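Long-range contacts in CRISPR-associated protein Cse2 (Thermus thermophilus, PDB 2ZCA), which probably serves as the small subunit of the type I-E CRISPR surveillance complex, which defends the cell against viruses, plasmids and other mobile genetic elements: residues 6-10 and 44-48; 68-72 and 119-124; 106-111 and 135-139. All coordinates share one frame; numbering follows the deposited sequence.

Interaction 1 (6-10 and 44-48); sequences RFLDW and YVEPF
Phe7 and Trp10 of helix 3-15 meet Phe48 of helix 42-49 in an aromatic cluster that joins the first and third helices of this all-helical protein. The axes of the two short segments come no closer than 11.3 Å, a gap that the rings span. Phe48 reaches in with CG anti to the backbone N (chi1 177°), and its ring has Phe7 and the Trp10 five-membered ring on the same side of its plane. Phe7 CD1 sits over one face of the Phe48 ring, near the rim, 3.5 Å from Phe48 CD2. Phe48 CB lies over the face of the Trp10 five-membered ring, 3.9 Å from its centroid, in a CH-pi contact. Pro47 CB touches the far end of the indole, 3.9 Å from Trp10 CH2. Trp10 NE1 donates to Tyr44 O at 3.0 Å with an N-H...O angle of 157°, the oxygen lying close to the ring plane, at the indole edge. Helix 42-49 is kinked here, and Phe48 N turns to Val45 O. His62 of helix 56-71 meets Phe7 edge-to-face, extending the cluster onto that helix. One directional bond near the indole plane and a methylene over its face together fix how Trp10 is turned, within an otherwise apolar contact.

Interaction 2 (68-72 and 119-124); sequences LYALK and VALVEG
Lys72 supplies the polar half of this contact, reaching across from the end of helix 56-71 to two backbone carbonyls in the loop that follows helix 111-121. Its ammonium donates to Val122 O (NZ to O 2.8 Å) and to Gly124 O (NZ to O 3.0 Å). The two approaches differ: the nitrogen stands well above the carbonyl plane of Val122, 48° out of it, but is tilted by just 24° from that of Gly124. The chain bends once, at chi2 (-75°), and then runs straight to NZ, a shape that carries the charge into the turn. Lys72 CE also comes within 3.2 Å of Val119 O, a close approach that is not a hydrogen bond. Glu123, between the two acceptors, sends its carboxylate elsewhere, to a salt bridge with Lys89.

The apolar contacts lie alongside. Lys72 CG rests 3.9 Å from Val119 CG1, the lysine chain crossing the valine obliquely. The other branch of the same valine faces Leu68, with Val119 CG2 3.9 Å from Leu68 CD1. Toward the surface, Leu71 CD2 meets Ala120 CB at 4.2 Å. Leu31 packs on both leucines from a loop.

The arrangement is that of two helices of a helical bundle ending side by side, their last turns in apolar contact, with a lysine ammonium gathering the carbonyls of the turn just beyond a helix C-terminus.

Interaction 3 (106-111 and 135-139); sequences ADRDQI and LLRWF
Ala106 begins the contact through its backbone: its carbonyl oxygen receives the indole N-H of Trp138, NE1 to O 3.3 Å. The bond is long and weak yet almost straight, at 172°, and the oxygen lies at the indole edge, in the ring plane.

Asp107 shapes the loop rather than reaching across. Asp107 OD1 accepts from Asp109 N at 2.8 Å, an Asx turn, while Asp107 N donates to Gln110 OE1 at 2.9 Å, in the carbonyl plane and on a lone pair. Asp107 O takes the N-H groups of both Gln110 and Ile111, so the chain is tightly wound as it enters helix 111-121.

Arg108 lies over one face of Phe139. Its chain is extended from CG to NE and runs across the ring, Arg108 CG closing to 3.3 Å of Phe139 CE1. The guanidinium then stacks on the ring, the planes 16° apart and the centres 4.4 Å, in an off-centre cation-pi contact that carries NH2 out over Phe139 CB.

Ile111 closes the segment with three different contacts. With CG1 anti to the backbone N (chi1 -172°), this branch meets two residues of 135-139: Ile111 CD1 sits over the Trp138 five-membered ring, 4.0 Å from its centroid, and Ile111 CG1 meets Leu135 CD1 at 3.9 Å. The other branch, Ile111 CG2, touches the edge of Phe139, 4.0 Å from Phe139 CZ. Trp149 of helix 144-155 meets the Trp138 ring edge-to-face.

Together these residues form a junction between loops of a helical bundle, in which an Asx turn leads into one helix, and two consecutive aromatic residues just past the end of helix 128-136 close over the helix start, the tryptophan buried and the phenylalanine beneath an exposed arginine.

Helix 56-71 takes part in or touches all three contacts. It carries one segment of interaction 2, its Ala66 touches Phe7 of interaction 1, and its Ala61 and Leu64 pack on Leu135 of interaction 3. Interactions 1 and 2, with centres 19 Å apart, touch directly where Leu8 CD1 meets Tyr69 CE2 at 3.8 Å. Interaction 3 touches neither, its nearest atoms being about 6 Å from interaction 2 and about 7 Å from interaction 1. Interactions 2 and 3 cross along the chain and lie on opposite sides of its centre; interaction 3 involves the first residue of helix 111-121 and interaction 2 its last turn.

Interaction 1 (6-10 and 44-48)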
ATOM      1  N   ARG A   6      10.134   1.153   8.469  1.00 14.22           N
ATOM      2  CA  ARG A   6      10.321   0.014   9.363  1.00 14.28           C
ATOM      3  C   ARG A   6       9.639  -1.234   8.819  1.00 12.76           C
ATOM      4  O   ARG A   6      10.201  -2.329   8.851  1.00 12.64           O
ATOM      5  CB  ARG A   6       9.763   0.323  10.754  1.00 16.20           C
ATOM      6  CG  ARG A   6      10.726   1.064  11.668  1.00 23.01           C
ATOM      7  CD  ARG A   6      10.210   1.073  13.098  1.00 26.86           C
ATOM      8  NE  ARG A   6       9.238   2.136  13.325  1.00 31.71           N
ATOM      9  CZ  ARG A   6       9.564   3.413  13.487  1.00 34.72           C
ATOM     10  NH1 ARG A   6      10.839   3.777  13.446  1.00 36.72           N
ATOM     11  NH2 ARG A   6       8.621   4.328  13.691  1.00 36.37           N
ATOM     12  N   PHE A   7       8.421  -1.069   8.320  1.00 11.77           N
ATOM     13  CA  PHE A   7       7.676  -2.204   7.787  1.00 11.28           C
ATOM     14  C   PHE A   7       8.302  -2.701   6.486  1.00 11.94           C
ATOM     15  O   PHE A   7       8.326  -3.903   6.213  1.00 10.37           O
ATOM     16  CB  PHE A   7       6.213  -1.813   7.558  1.00 11.58           C
ATOM     17  CG  PHE A   7       5.309  -2.991   7.309  1.00 10.84           C
ATOM     18  CD1 PHE A   7       5.302  -4.070   8.188  1.00 10.50           C
ATOM     19  CD2 PHE A   7       4.467  -3.023   6.202  1.00 10.86           C
ATOM     20  CE1 PHE A   7       4.472  -5.165   7.970  1.00 11.26           C
ATOM     21  CE2 PHE A   7       3.630  -4.116   5.974  1.00 11.48           C
ATOM     22  CZ  PHE A   7       3.634  -5.188   6.862  1.00 10.75           C
ATOM     23  N   LEU A   8       8.819  -1.776   5.684  1.00 12.34           N
ATOM     24  CA  LEU A   8       9.450  -2.158   4.430  1.00 13.93           C
ATOM     25  C   LEU A   8      10.663  -3.039   4.726  1.00 14.07           C
ATOM     26  O   LEU A   8      10.919  -4.017   4.025  1.00 13.11           O
ATOM     27  CB  LEU A   8       9.891  -0.917   3.656  1.00 15.40           C
ATOM     28  CG  LEU A   8      10.611  -1.190   2.338  1.00 17.64           C
ATOM     29  CD1 LEU A   8       9.709  -1.989   1.399  1.00 20.54           C
ATOM     30  CD2 LEU A   8      10.999   0.134   1.710  1.00 20.61           C
ATOM     31  N   ASP A   9      11.412  -2.680   5.766  1.00 14.46           N
ATOM     32  CA  ASP A   9      12.584  -3.455   6.155  1.00 17.51           C
ATOM     33  C   ASP A   9      12.133  -4.869   6.521  1.00 16.11           C
ATOM     34  O   ASP A   9      12.760  -5.858   6.136  1.00 16.25           O
ATOM     35  CB  ASP A   9      13.274  -2.808   7.360  1.00 19.98           C
ATOM     36  CG  ASP A   9      14.549  -3.529   7.758  1.00 26.40           C
ATOM     37  OD1 ASP A   9      15.519  -3.504   6.970  1.00 30.48           O
ATOM     38  OD2 ASP A   9      14.586  -4.125   8.856  1.00 29.27           O
ATOM     39  N   TRP A  10      11.037  -4.951   7.268  1.00 16.28           N
ATOM     40  CA  TRP A  10      10.485  -6.236   7.686  1.00 15.62           C
ATOM     41  C   TRP A  10      10.100  -7.080   6.475  1.00 15.29           C
ATOM     42  O   TRP A  10      10.446  -8.262   6.395  1.00 16.14           O
ATOM     43  CB  TRP A  10       9.266  -6.010   8.589  1.00 18.16           C
ATOM     44  CG  TRP A  10       8.535  -7.270   8.971  1.00 20.68           C
ATOM     45  CD1 TRP A  10       7.495  -7.853   8.301  1.00 22.67           C
ATOM     46  CD2 TRP A  10       8.807  -8.114  10.097  1.00 24.54           C
ATOM     47  NE1 TRP A  10       7.103  -9.008   8.940  1.00 22.51           N
ATOM     48  CE2 TRP A  10       7.892  -9.192  10.045  1.00 25.23           C
ATOM     49  CE3 TRP A  10       9.737  -8.066  11.146  1.00 27.98           C
ATOM     50  CZ2 TRP A  10       7.879 -10.211  11.003  1.00 26.97           C
ATOM     51  CZ3 TRP A  10       9.724  -9.082  12.099  1.00 29.31           C
ATOM     52  CH2 TRP A  10       8.800 -10.140  12.018  1.00 29.37           C
ATOM     53  N   TYR A  44       2.647 -13.686   9.510  1.00 11.37           N
ATOM     54  CA  TYR A  44       3.701 -12.915   8.848  1.00 11.86           C
ATOM     55  C   TYR A  44       3.669 -11.423   9.153  1.00 12.92           C
ATOM     56  O   TYR A  44       4.599 -10.692   8.801  1.00 13.70           O
ATOM     57  CB  TYR A  44       3.609 -13.117   7.335  1.00 11.76           C
ATOM     58  CG  TYR A  44       3.751 -14.560   6.918  1.00 13.93           C
ATOM     59  CD1 TYR A  44       4.993 -15.196   6.948  1.00 16.09           C
ATOM     60  CD2 TYR A  44       2.640 -15.302   6.525  1.00 13.64           C
ATOM     61  CE1 TYR A  44       5.121 -16.539   6.594  1.00 17.60           C
ATOM     62  CE2 TYR A  44       2.757 -16.645   6.172  1.00 16.56           C
ATOM     63  CZ  TYR A  44       3.998 -17.256   6.209  1.00 17.58           C
ATOM     64  OH  TYR A  44       4.109 -18.586   5.863  1.00 19.62           O
ATOM     65  N   VAL A  45       2.605 -10.971   9.804  1.00 11.57           N
ATOM     66  CA  VAL A  45       2.463  -9.557  10.124  1.00 11.86           C
ATOM     67  C   VAL A  45       2.387  -9.266  11.625  1.00 12.17           C
ATOM     68  O   VAL A  45       2.959  -8.283  12.098  1.00 12.65           O
ATOM     69  CB  VAL A  45       1.206  -8.980   9.437  1.00 11.82           C
ATOM     70  CG1 VAL A  45       1.014  -7.521   9.821  1.00  9.90           C
ATOM     71  CG2 VAL A  45       1.345  -9.115   7.922  1.00 11.79           C
ATOM     72  N   GLU A  46       1.696 -10.121  12.374  1.00 12.62           N
ATOM     73  CA  GLU A  46       1.542  -9.900  13.809  1.00 13.13           C
ATOM     74  C   GLU A  46       2.853  -9.779  14.591  1.00 14.25           C
ATOM     75  O   GLU A  46       2.956  -8.959  15.503  1.00 14.73           O
ATOM     76  CB  GLU A  46       0.648 -10.984  14.420  1.00 13.67           C
ATOM     77  CG  GLU A  46      -0.821 -10.874  14.004  1.00 13.68           C
ATOM     78  CD  GLU A  46      -1.433  -9.514  14.320  1.00 15.03           C
ATOM     79  OE1 GLU A  46      -1.122  -8.952  15.392  1.00 13.00           O
ATOM     80  OE2 GLU A  46      -2.239  -9.008  13.504  1.00 11.84           O
ATOM     81  N   PRO A  47       3.868 -10.593  14.255  1.00 15.31           N
ATOM     82  CA  PRO A  47       5.133 -10.481  14.991  1.00 16.16           C
ATOM     83  C   PRO A  47       5.704  -9.064  14.876  1.00 16.18           C
ATOM     84  O   PRO A  47       6.399  -8.585  15.772  1.00 16.90           O
ATOM     85  CB  PRO A  47       6.015 -11.522  14.315  1.00 16.51           C
ATOM     86  CG  PRO A  47       5.030 -12.600  13.976  1.00 17.27           C
ATOM     87  CD  PRO A  47       3.867 -11.794  13.401  1.00 15.74           C
ATOM     88  N   PHE A  48       5.406  -8.397  13.765  1.00 14.32           N
ATOM     89  CA  PHE A  48       5.875  -7.032  13.559  1.00 13.51           C
ATOM     90  C   PHE A  48       5.005  -6.051  14.343  1.00 13.60           C
ATOM     91  O   PHE A  48       5.511  -5.197  15.073  1.00 13.98           O
ATOM     92  CB  PHE A  48       5.827  -6.658  12.073  1.00 12.65           C
ATOM     93  CG  PHE A  48       6.227  -5.234  11.799  1.00 12.07           C
ATOM     94  CD1 PHE A  48       7.566  -4.885  11.669  1.00 13.79           C
ATOM     95  CD2 PHE A  48       5.262  -4.234  11.721  1.00 13.61           C
ATOM     96  CE1 PHE A  48       7.942  -3.553  11.467  1.00 12.00           C
ATOM     97  CE2 PHE A  48       5.624  -2.899  11.520  1.00 11.80           C
ATOM     98  CZ  PHE A  48       6.968  -2.560  11.393  1.00 12.08           C
TER

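Interaction 2 (68-72 and 119-124)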
ATOM      1  N   LEU A  68      -0.187  -5.600  -1.185  1.00  9.63           N
ATOM      2  CA  LEU A  68       0.168  -4.879  -2.405  1.00 10.78           C
ATOM      3  C   LEU A  68       1.644  -5.064  -2.739  1.00 11.45           C
ATOM      4  O   LEU A  68       2.033  -5.085  -3.911  1.00 13.43           O
ATOM      5  CB  LEU A  68      -0.182  -3.395  -2.251  1.00 11.50           C
ATOM      6  CG  LEU A  68      -1.691  -3.166  -2.071  1.00 13.44           C
ATOM      7  CD1 LEU A  68      -1.969  -1.716  -1.715  1.00 11.98           C
ATOM      8  CD2 LEU A  68      -2.424  -3.561  -3.352  1.00 14.60           C
ATOM      9  N   TYR A  69       2.462  -5.204  -1.704  1.00 10.22           N
ATOM     10  CA  TYR A  69       3.896  -5.421  -1.875  1.00 11.17           C
ATOM     11  C   TYR A  69       4.088  -6.769  -2.570  1.00 11.60           C
ATOM     12  O   TYR A  69       4.890  -6.897  -3.492  1.00 11.79           O
ATOM     13  CB  TYR A  69       4.573  -5.399  -0.497  1.00 10.70           C
ATOM     14  CG  TYR A  69       6.044  -5.760  -0.464  1.00 12.03           C
ATOM     15  CD1 TYR A  69       6.459  -7.090  -0.353  1.00 10.99           C
ATOM     16  CD2 TYR A  69       7.018  -4.767  -0.478  1.00 12.85           C
ATOM     17  CE1 TYR A  69       7.816  -7.415  -0.245  1.00 13.85           C
ATOM     18  CE2 TYR A  69       8.372  -5.079  -0.373  1.00 14.25           C
ATOM     19  CZ  TYR A  69       8.765  -6.403  -0.254  1.00 13.21           C
ATOM     20  OH  TYR A  69      10.105  -6.702  -0.132  1.00 15.61           O
ATOM     21  N   ALA A  70       3.334  -7.772  -2.129  1.00 11.28           N
ATOM     22  CA  ALA A  70       3.417  -9.100  -2.724  1.00 10.68           C
ATOM     23  C   ALA A  70       2.929  -9.080  -4.175  1.00 11.70           C
ATOM     24  O   ALA A  70       3.522  -9.727  -5.044  1.00 13.49           O
ATOM     25  CB  ALA A  70       2.596 -10.089  -1.899  1.00 12.52           C
ATOM     26  N   LEU A  71       1.851  -8.343  -4.433  1.00 10.68           N
ATOM     27  CA  LEU A  71       1.295  -8.239  -5.780  1.00 11.28           C
ATOM     28  C   LEU A  71       2.363  -7.749  -6.756  1.00 12.95           C
ATOM     29  O   LEU A  71       2.428  -8.201  -7.907  1.00 11.25           O
ATOM     30  CB  LEU A  71       0.103  -7.272  -5.791  1.00 10.17           C
ATOM     31  CG  LEU A  71      -0.516  -6.946  -7.158  1.00 11.12           C
ATOM     32  CD1 LEU A  71      -1.134  -8.203  -7.758  1.00 12.29           C
ATOM     33  CD2 LEU A  71      -1.572  -5.854  -7.003  1.00 11.34           C
ATOM     34  N   LYS A  72       3.201  -6.828  -6.284  1.00 11.62           N
ATOM     35  CA  LYS A  72       4.273  -6.262  -7.096  1.00 12.48           C
ATOM     36  C   LYS A  72       5.580  -7.027  -6.897  1.00 13.33           C
ATOM     37  O   LYS A  72       6.655  -6.567  -7.290  1.00 13.33           O
ATOM     38  CB  LYS A  72       4.466  -4.779  -6.745  1.00 12.35           C
ATOM     39  CG  LYS A  72       3.385  -3.862  -7.315  1.00 13.94           C
ATOM     40  CD  LYS A  72       3.580  -3.664  -8.819  1.00 13.84           C
ATOM     41  CE  LYS A  72       2.486  -2.792  -9.428  1.00 14.77           C
ATOM     42  NZ  LYS A  72       2.709  -2.551 -10.882  1.00 15.15           N
ATOM     43  N   VAL A 119      -2.865   0.151  -7.591  1.00 10.51           N
ATOM     44  CA  VAL A 119      -1.556  -0.486  -7.638  1.00 10.15           C
ATOM     45  C   VAL A 119      -1.524  -1.489  -8.791  1.00 11.51           C
ATOM     46  O   VAL A 119      -0.525  -1.603  -9.497  1.00 11.51           O
ATOM     47  CB  VAL A 119      -1.236  -1.200  -6.293  1.00  9.00           C
ATOM     48  CG1 VAL A 119       0.055  -1.993  -6.403  1.00 10.18           C
ATOM     49  CG2 VAL A 119      -1.105  -0.167  -5.188  1.00  8.13           C
ATOM     50  N   ALA A 120      -2.627  -2.206  -8.993  1.00 10.74           N
ATOM     51  CA  ALA A 120      -2.697  -3.192 -10.068  1.00 12.13           C
ATOM     52  C   ALA A 120      -2.698  -2.514 -11.436  1.00 12.34           C
ATOM     53  O   ALA A 120      -2.313  -3.110 -12.443  1.00 13.53           O
ATOM     54  CB  ALA A 120      -3.954  -4.046  -9.910  1.00 12.43           C
ATOM     55  N   LEU A 121      -3.128  -1.259 -11.461  1.00 11.74           N
ATOM     56  CA  LEU A 121      -3.212  -0.497 -12.698  1.00 12.52           C
ATOM     57  C   LEU A 121      -1.870   0.057 -13.177  1.00 12.75           C
ATOM     58  O   LEU A 121      -1.594   0.069 -14.378  1.00 13.76           O
ATOM     59  CB  LEU A 121      -4.201   0.658 -12.512  1.00 13.82           C
ATOM     60  CG  LEU A 121      -4.546   1.523 -13.725  1.00 17.18           C
ATOM     61  CD1 LEU A 121      -5.167   0.665 -14.819  1.00 19.47           C
ATOM     62  CD2 LEU A 121      -5.514   2.613 -13.292  1.00 18.67           C
ATOM     63  N   VAL A 122      -1.033   0.512 -12.249  1.00 12.97           N
ATOM     64  CA  VAL A 122       0.250   1.085 -12.641  1.00 12.47           C
ATOM     65  C   VAL A 122       1.281   0.060 -13.087  1.00 12.99           C
ATOM     66  O   VAL A 122       1.195  -1.123 -12.753  1.00 11.83           O
ATOM     67  CB  VAL A 122       0.870   1.938 -11.508  1.00 13.92           C
ATOM     68  CG1 VAL A 122      -0.130   2.999 -11.054  1.00 15.12           C
ATOM     69  CG2 VAL A 122       1.295   1.056 -10.347  1.00 13.89           C
ATOM     70  N   GLU A 123       2.255   0.528 -13.860  1.00 12.14           N
ATOM     71  CA  GLU A 123       3.320  -0.330 -14.349  1.00 14.08           C
ATOM     72  C   GLU A 123       4.534  -0.140 -13.442  1.00 14.71           C
ATOM     73  O   GLU A 123       4.813   0.973 -12.992  1.00 15.26           O
ATOM     74  CB  GLU A 123       3.704   0.055 -15.783  1.00 16.36           C
ATOM     75  CG  GLU A 123       2.540   0.408 -16.713  1.00 22.61           C
ATOM     76  CD  GLU A 123       1.681  -0.786 -17.093  1.00 24.38           C
ATOM     77  OE1 GLU A 123       0.687  -1.068 -16.389  1.00 22.83           O
ATOM     78  OE2 GLU A 123       2.007  -1.447 -18.102  1.00 29.15           O
ATOM     79  N   GLY A 124       5.246  -1.227 -13.162  1.00 13.85           N
ATOM     80  CA  GLY A 124       6.439  -1.136 -12.341  1.00 14.68           C
ATOM     81  C   GLY A 124       6.277  -0.973 -10.842  1.00 14.85           C
ATOM     82  O   GLY A 124       5.170  -1.020 -10.303  1.00 12.48           O
TER

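Interaction 3 (106-111 and 135-139)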
ATOM      1  N   ALA A 106     -11.778   8.457  -1.831  1.00 15.91           N
ATOM      2  CA  ALA A 106     -12.227   7.244  -1.149  1.00 17.02           C
ATOM      3  C   ALA A 106     -12.312   7.351   0.369  1.00 18.09           C
ATOM      4  O   ALA A 106     -11.408   7.887   1.017  1.00 16.48           O
ATOM      5  CB  ALA A 106     -11.314   6.073  -1.525  1.00 18.62           C
ATOM      6  N   ASP A 107     -13.402   6.836   0.935  1.00 18.16           N
ATOM      7  CA  ASP A 107     -13.561   6.849   2.385  1.00 18.29           C
ATOM      8  C   ASP A 107     -13.189   5.478   2.945  1.00 18.33           C
ATOM      9  O   ASP A 107     -12.693   4.618   2.216  1.00 17.63           O
ATOM     10  CB  ASP A 107     -14.992   7.230   2.802  1.00 20.00           C
ATOM     11  CG  ASP A 107     -16.043   6.257   2.302  1.00 20.47           C
ATOM     12  OD1 ASP A 107     -15.741   5.056   2.134  1.00 21.53           O
ATOM     13  OD2 ASP A 107     -17.192   6.701   2.098  1.00 22.77           O
ATOM     14  N   ARG A 108     -13.430   5.271   4.235  1.00 18.29           N
ATOM     15  CA  ARG A 108     -13.079   4.007   4.875  1.00 19.25           C
ATOM     16  C   ARG A 108     -13.589   2.743   4.186  1.00 18.80           C
ATOM     17  O   ARG A 108     -12.917   1.711   4.210  1.00 18.31           O
ATOM     18  CB  ARG A 108     -13.546   4.006   6.334  1.00 22.26           C
ATOM     19  CG  ARG A 108     -12.789   4.969   7.226  1.00 26.69           C
ATOM     20  CD  ARG A 108     -13.115   4.738   8.695  1.00 30.58           C
ATOM     21  NE  ARG A 108     -12.336   5.604   9.579  1.00 33.83           N
ATOM     22  CZ  ARG A 108     -12.475   6.924   9.650  1.00 36.06           C
ATOM     23  NH1 ARG A 108     -13.367   7.542   8.886  1.00 36.81           N
ATOM     24  NH2 ARG A 108     -11.727   7.629  10.489  1.00 38.00           N
ATOM     25  N   ASP A 109     -14.762   2.813   3.570  1.00 17.91           N
ATOM     26  CA  ASP A 109     -15.327   1.633   2.917  1.00 17.86           C
ATOM     27  C   ASP A 109     -14.855   1.405   1.483  1.00 16.43           C
ATOM     28  O   ASP A 109     -15.128   0.360   0.894  1.00 16.78           O
ATOM     29  CB  ASP A 109     -16.856   1.710   2.930  1.00 20.61           C
ATOM     30  CG  ASP A 109     -17.418   1.890   4.325  1.00 23.43           C
ATOM     31  OD1 ASP A 109     -17.020   1.128   5.232  1.00 23.26           O
ATOM     32  OD2 ASP A 109     -18.262   2.791   4.512  1.00 24.72           O
ATOM     33  N   GLN A 110     -14.131   2.371   0.928  1.00 15.54           N
ATOM     34  CA  GLN A 110     -13.668   2.272  -0.453  1.00 13.23           C
ATOM     35  C   GLN A 110     -12.154   2.194  -0.635  1.00 12.99           C
ATOM     36  O   GLN A 110     -11.676   1.651  -1.631  1.00 11.70           O
ATOM     37  CB  GLN A 110     -14.157   3.486  -1.248  1.00 15.92           C
ATOM     38  CG  GLN A 110     -15.630   3.823  -1.097  1.00 15.57           C
ATOM     39  CD  GLN A 110     -15.937   5.226  -1.592  1.00 17.52           C
ATOM     40  OE1 GLN A 110     -15.431   6.211  -1.049  1.00 16.28           O
ATOM     41  NE2 GLN A 110     -16.764   5.324  -2.631  1.00 18.89           N
ATOM     42  N   ILE A 111     -11.408   2.748   0.316  1.00 12.07           N
ATOM     43  CA  ILE A 111      -9.953   2.803   0.206  1.00 12.66           C
ATOM     44  C   ILE A 111      -9.206   1.501  -0.096  1.00 11.91           C
ATOM     45  O   ILE A 111      -8.319   1.489  -0.950  1.00 10.61           O
ATOM     46  CB  ILE A 111      -9.330   3.485   1.459  1.00 14.17           C
ATOM     47  CG1 ILE A 111      -7.828   3.702   1.244  1.00 14.55           C
ATOM     48  CG2 ILE A 111      -9.574   2.648   2.701  1.00 14.52           C
ATOM     49  CD1 ILE A 111      -7.504   4.542   0.024  1.00 17.57           C
ATOM     50  N   LEU A 135      -1.074   5.799   4.038  1.00  9.67           N
ATOM     51  CA  LEU A 135      -2.310   5.100   4.379  1.00 10.44           C
ATOM     52  C   LEU A 135      -2.613   5.246   5.875  1.00 11.55           C
ATOM     53  O   LEU A 135      -3.768   5.383   6.281  1.00 10.31           O
ATOM     54  CB  LEU A 135      -2.192   3.619   3.994  1.00 10.73           C
ATOM     55  CG  LEU A 135      -3.452   2.755   4.125  1.00 11.97           C
ATOM     56  CD1 LEU A 135      -4.602   3.373   3.332  1.00 15.35           C
ATOM     57  CD2 LEU A 135      -3.149   1.349   3.625  1.00 13.45           C
ATOM     58  N   LEU A 136      -1.570   5.225   6.694  1.00 11.81           N
ATOM     59  CA  LEU A 136      -1.743   5.370   8.133  1.00 13.40           C
ATOM     60  C   LEU A 136      -2.351   6.721   8.511  1.00 14.27           C
ATOM     61  O   LEU A 136      -3.026   6.842   9.532  1.00 16.17           O
ATOM     62  CB  LEU A 136      -0.396   5.205   8.841  1.00 12.20           C
ATOM     63  CG  LEU A 136       0.136   3.776   8.951  1.00 11.92           C
ATOM     64  CD1 LEU A 136       1.592   3.786   9.413  1.00 12.47           C
ATOM     65  CD2 LEU A 136      -0.731   3.001   9.934  1.00 11.75           C
ATOM     66  N   ARG A 137      -2.126   7.733   7.679  1.00 14.18           N
ATOM     67  CA  ARG A 137      -2.635   9.076   7.955  1.00 13.53           C
ATOM     68  C   ARG A 137      -3.770   9.469   7.011  1.00 13.66           C
ATOM     69  O   ARG A 137      -4.177  10.626   6.960  1.00 11.65           O
ATOM     70  CB  ARG A 137      -1.494  10.084   7.820  1.00 13.10           C
ATOM     71  CG  ARG A 137      -0.304   9.806   8.736  1.00 14.44           C
ATOM     72  CD  ARG A 137       0.870  10.707   8.386  1.00 13.97           C
ATOM     73  NE  ARG A 137       1.435  10.395   7.073  1.00 12.84           N
ATOM     74  CZ  ARG A 137       2.286  11.182   6.422  1.00 16.33           C
ATOM     75  NH1 ARG A 137       2.669  12.333   6.962  1.00 14.54           N
ATOM     76  NH2 ARG A 137       2.753  10.825   5.228  1.00 13.35           N
ATOM     77  N   TRP A 138      -4.296   8.491   6.289  1.00 13.03           N
ATOM     78  CA  TRP A 138      -5.347   8.742   5.309  1.00 14.12           C
ATOM     79  C   TRP A 138      -6.628   9.364   5.850  1.00 13.99           C
ATOM     80  O   TRP A 138      -7.293  10.129   5.150  1.00 15.12           O
ATOM     81  CB  TRP A 138      -5.679   7.435   4.582  1.00 14.18           C
ATOM     82  CG  TRP A 138      -6.482   7.622   3.329  1.00 16.38           C
ATOM     83  CD1 TRP A 138      -7.841   7.555   3.200  1.00 15.72           C
ATOM     84  CD2 TRP A 138      -5.968   7.907   2.023  1.00 15.28           C
ATOM     85  NE1 TRP A 138      -8.204   7.777   1.890  1.00 17.29           N
ATOM     86  CE2 TRP A 138      -7.074   7.996   1.148  1.00 15.97           C
ATOM     87  CE3 TRP A 138      -4.679   8.095   1.507  1.00 17.21           C
ATOM     88  CZ2 TRP A 138      -6.929   8.266  -0.216  1.00 15.99           C
ATOM     89  CZ3 TRP A 138      -4.536   8.364   0.144  1.00 15.48           C
ATOM     90  CH2 TRP A 138      -5.658   8.446  -0.697  1.00 14.59           C
ATOM     91  N   PHE A 139      -6.969   9.056   7.095  1.00 13.81           N
ATOM     92  CA  PHE A 139      -8.205   9.566   7.665  1.00 15.37           C
ATOM     93  C   PHE A 139      -8.109  10.842   8.481  1.00 16.39           C
ATOM     94  O   PHE A 139      -8.997  11.157   9.275  1.00 16.30           O
ATOM     95  CB  PHE A 139      -8.864   8.445   8.452  1.00 16.77           C
ATOM     96  CG  PHE A 139      -9.067   7.210   7.633  1.00 19.81           C
ATOM     97  CD1 PHE A 139      -9.940   7.225   6.549  1.00 21.11           C
ATOM     98  CD2 PHE A 139      -8.326   6.060   7.885  1.00 21.05           C
ATOM     99  CE1 PHE A 139     -10.068   6.111   5.721  1.00 22.55           C
ATOM    100  CE2 PHE A 139      -8.445   4.942   7.065  1.00 23.11           C
ATOM    101  CZ  PHE A 139      -9.318   4.970   5.979  1.00 22.57           C
TER